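5'-tyrosyl-DNA phosphodiesterase (Caenorhabditis elegans, PDB 4FVA) belongs to the endonuclease/exonuclease/phosphatase family, with the DNase I-like fold, and carries a bound magnesium ion. Local coordinates at residues A[19-24]-A[34-39]. Residues are numbered along the deposited sequence; the frame is centred on the assembly and turned at random.
Sequences WNIDGL and KAVAHI. With MG (magnesium ion), chain F.
Asp-22 OD1 binds the magnesium ion at 2.4 Å and is also hydrogen-bonded by Lys-205; Glu-52 and two waters share the metal. This site stands just past the C-terminal end of strand 13-20, the first strand of a beta-alpha-beta unit in the DNase I-like fold, and the same short segment rests on helix 29-43 in a buried apolar contact: Trp-19 meets Val-36 and Ile-39, and Ile-21 meets Val-36. Val-36 spreads its two methyls against the six-membered part of the indole: CG1 comes within 3.9 Å of Trp-19 CZ3, while CG2 stands over one face, 4.0 Å above the ring plane and displaced toward the rim. Ile-21 CG2 covers the same face and touches Val-36 CG1 at 4.0 Å, so the two residues form one patch above the ring. With CG anti to the backbone N (chi1 -154°), Trp-19 reaches toward the helix, and its NE1 is tied to the carbonyl of His-247, which helps fix the ring's rotation. Asn-20 OD1 accepts from Asp-22 N at 2.9 Å, closing an Asx turn; a metal-bound water lies within hydrogen-bonding distance of the same OD1, though it has more acceptors in reach than protons to give. Ile-39 instead meets the ring edge, its CD1 lying near the indole plane, 3.8 Å from Trp-19 CH2, and its CG2 4.0 Å from Trp-19 CZ3.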
loop_
_atom_site.group_PDB
_atom_site.type_symbol
_atom_site.label_atom_id
_atom_site.label_comp_id
_atom_site.label_asym_id
_atom_site.label_seq_id
_atom_site.Cartn_x
_atom_site.Cartn_y
_atom_site.Cartn_z
ATOM N N TRP A 19 2.917 -2.215 1.429
ATOM C CA TRP A 19 4.126 -2.225 2.247
ATOM C C TRP A 19 5.071 -1.088 1.905
ATOM O O TRP A 19 5.503 -0.944 0.756
ATOM C CB TRP A 19 4.861 -3.555 2.052
ATOM C CG TRP A 19 5.727 -3.986 3.195
ATOM C CD1 TRP A 19 6.017 -3.279 4.345
ATOM C CD2 TRP A 19 6.415 -5.240 3.311
ATOM N NE1 TRP A 19 6.836 -4.024 5.155
ATOM C CE2 TRP A 19 7.092 -5.232 4.553
ATOM C CE3 TRP A 19 6.516 -6.372 2.491
ATOM C CZ2 TRP A 19 7.853 -6.322 4.998
ATOM C CZ3 TRP A 19 7.278 -7.454 2.929
ATOM C CH2 TRP A 19 7.940 -7.417 4.178
ATOM N N ASN A 20 5.385 -0.279 2.911
ATOM C CA ASN A 20 6.471 0.677 2.777
ATOM C C ASN A 20 7.733 -0.092 3.099
ATOM O O ASN A 20 7.917 -0.525 4.243
ATOM C CB ASN A 20 6.269 1.870 3.715
ATOM C CG ASN A 20 7.435 2.837 3.690
ATOM O OD1 ASN A 20 8.584 2.429 3.515
ATOM N ND2 ASN A 20 7.143 4.129 3.852
ATOM N N ILE A 21 8.585 -0.292 2.094
ATOM C CA ILE A 21 9.729 -1.190 2.274
ATOM C C ILE A 21 11.027 -0.488 2.715
ATOM O O ILE A 21 12.105 -1.102 2.770
ATOM C CB ILE A 21 9.960 -2.085 1.040
ATOM C CG1 ILE A 21 10.337 -1.265 -0.188
ATOM C CG2 ILE A 21 8.697 -2.990 0.781
ATOM C CD1 ILE A 21 10.611 -2.106 -1.416
ATOM N N ASP A 22 10.916 0.793 3.054
ATOM C CA ASP A 22 12.037 1.480 3.691
ATOM C C ASP A 22 13.288 1.390 2.826
ATOM O O ASP A 22 14.383 1.124 3.330
ATOM C CB ASP A 22 12.293 0.846 5.062
ATOM C CG ASP A 22 13.110 1.731 5.997
ATOM O OD1 ASP A 22 13.283 2.926 5.695
ATOM O OD2 ASP A 22 13.569 1.214 7.046
ATOM N N GLY A 23 13.128 1.629 1.527
ATOM C CA GLY A 23 14.272 1.649 0.623
ATOM C C GLY A 23 15.258 2.779 0.897
ATOM O O GLY A 23 16.419 2.725 0.465
ATOM N N LEU A 24 14.813 3.813 1.608
ATOM C CA LEU A 24 15.706 4.939 1.907
ATOM C C LEU A 24 16.724 4.592 2.979
ATOM O O LEU A 24 17.689 5.336 3.198
ATOM C CB LEU A 24 14.909 6.168 2.344
ATOM C CG LEU A 24 14.068 6.839 1.270
ATOM C CD1 LEU A 24 13.299 8.012 1.884
ATOM C CD2 LEU A 24 14.985 7.302 0.113
ATOM N N LYS A 34 15.652 -8.858 -0.467
ATOM C CA LYS A 34 15.491 -10.297 -0.659
ATOM C C LYS A 34 14.434 -10.842 0.294
ATOM O O LYS A 34 13.637 -11.689 -0.085
ATOM C CB LYS A 34 16.813 -11.042 -0.443
ATOM C CG LYS A 34 17.849 -10.821 -1.539
ATOM C CD LYS A 34 19.149 -11.571 -1.200
ATOM C CE LYS A 34 20.193 -11.412 -2.304
ATOM N NZ LYS A 34 21.504 -12.048 -1.961
ATOM N N ALA A 35 14.448 -10.382 1.545
ATOM C CA ALA A 35 13.436 -10.803 2.521
ATOM C C ALA A 35 12.041 -10.337 2.105
ATOM O O ALA A 35 11.053 -11.076 2.249
ATOM C CB ALA A 35 13.783 -10.306 3.929
ATOM N N VAL A 36 11.953 -9.101 1.614
ATOM C CA VAL A 36 10.677 -8.608 1.115
ATOM C C VAL A 36 10.149 -9.527 0.003
ATOM O O VAL A 36 9.006 -9.962 0.044
ATOM C CB VAL A 36 10.775 -7.152 0.587
ATOM C CG1 VAL A 36 9.501 -6.781 -0.185
ATOM C CG2 VAL A 36 10.996 -6.163 1.752
ATOM N N ALA A 37 10.981 -9.825 -0.985
ATOM C CA ALA A 37 10.530 -10.671 -2.083
ATOM C C ALA A 37 10.144 -12.056 -1.566
ATOM O O ALA A 37 9.167 -12.648 -2.026
ATOM C CB ALA A 37 11.592 -10.762 -3.173
ATOM N N HIS A 38 10.907 -12.553 -0.600
ATOM C CA HIS A 38 10.619 -13.835 0.026
ATOM C C HIS A 38 9.231 -13.869 0.668
ATOM O O HIS A 38 8.449 -14.810 0.460
ATOM C CB HIS A 38 11.686 -14.143 1.077
ATOM C CG HIS A 38 11.641 -15.543 1.596
ATOM N ND1 HIS A 38 10.842 -15.922 2.655
ATOM C CD2 HIS A 38 12.303 -16.659 1.206
ATOM C CE1 HIS A 38 11.010 -17.211 2.888
ATOM N NE2 HIS A 38 11.894 -17.680 2.025
ATOM N N ILE A 39 8.924 -12.833 1.440
ATOM C CA ILE A 39 7.648 -12.756 2.142
ATOM C C ILE A 39 6.477 -12.636 1.162
ATOM O O ILE A 39 5.434 -13.276 1.339
ATOM C CB ILE A 39 7.654 -11.594 3.182
ATOM C CG1 ILE A 39 8.452 -12.020 4.421
ATOM C CG2 ILE A 39 6.231 -11.218 3.575
ATOM C CD1 ILE A 39 9.080 -10.874 5.191
HETATM MG MG MG F . 12.154 4.991 5.452
HETATM O O HOH W 1 10.219 3.441 5.784
HETATM O O HOH W 2 14.319 6.204 6.052
#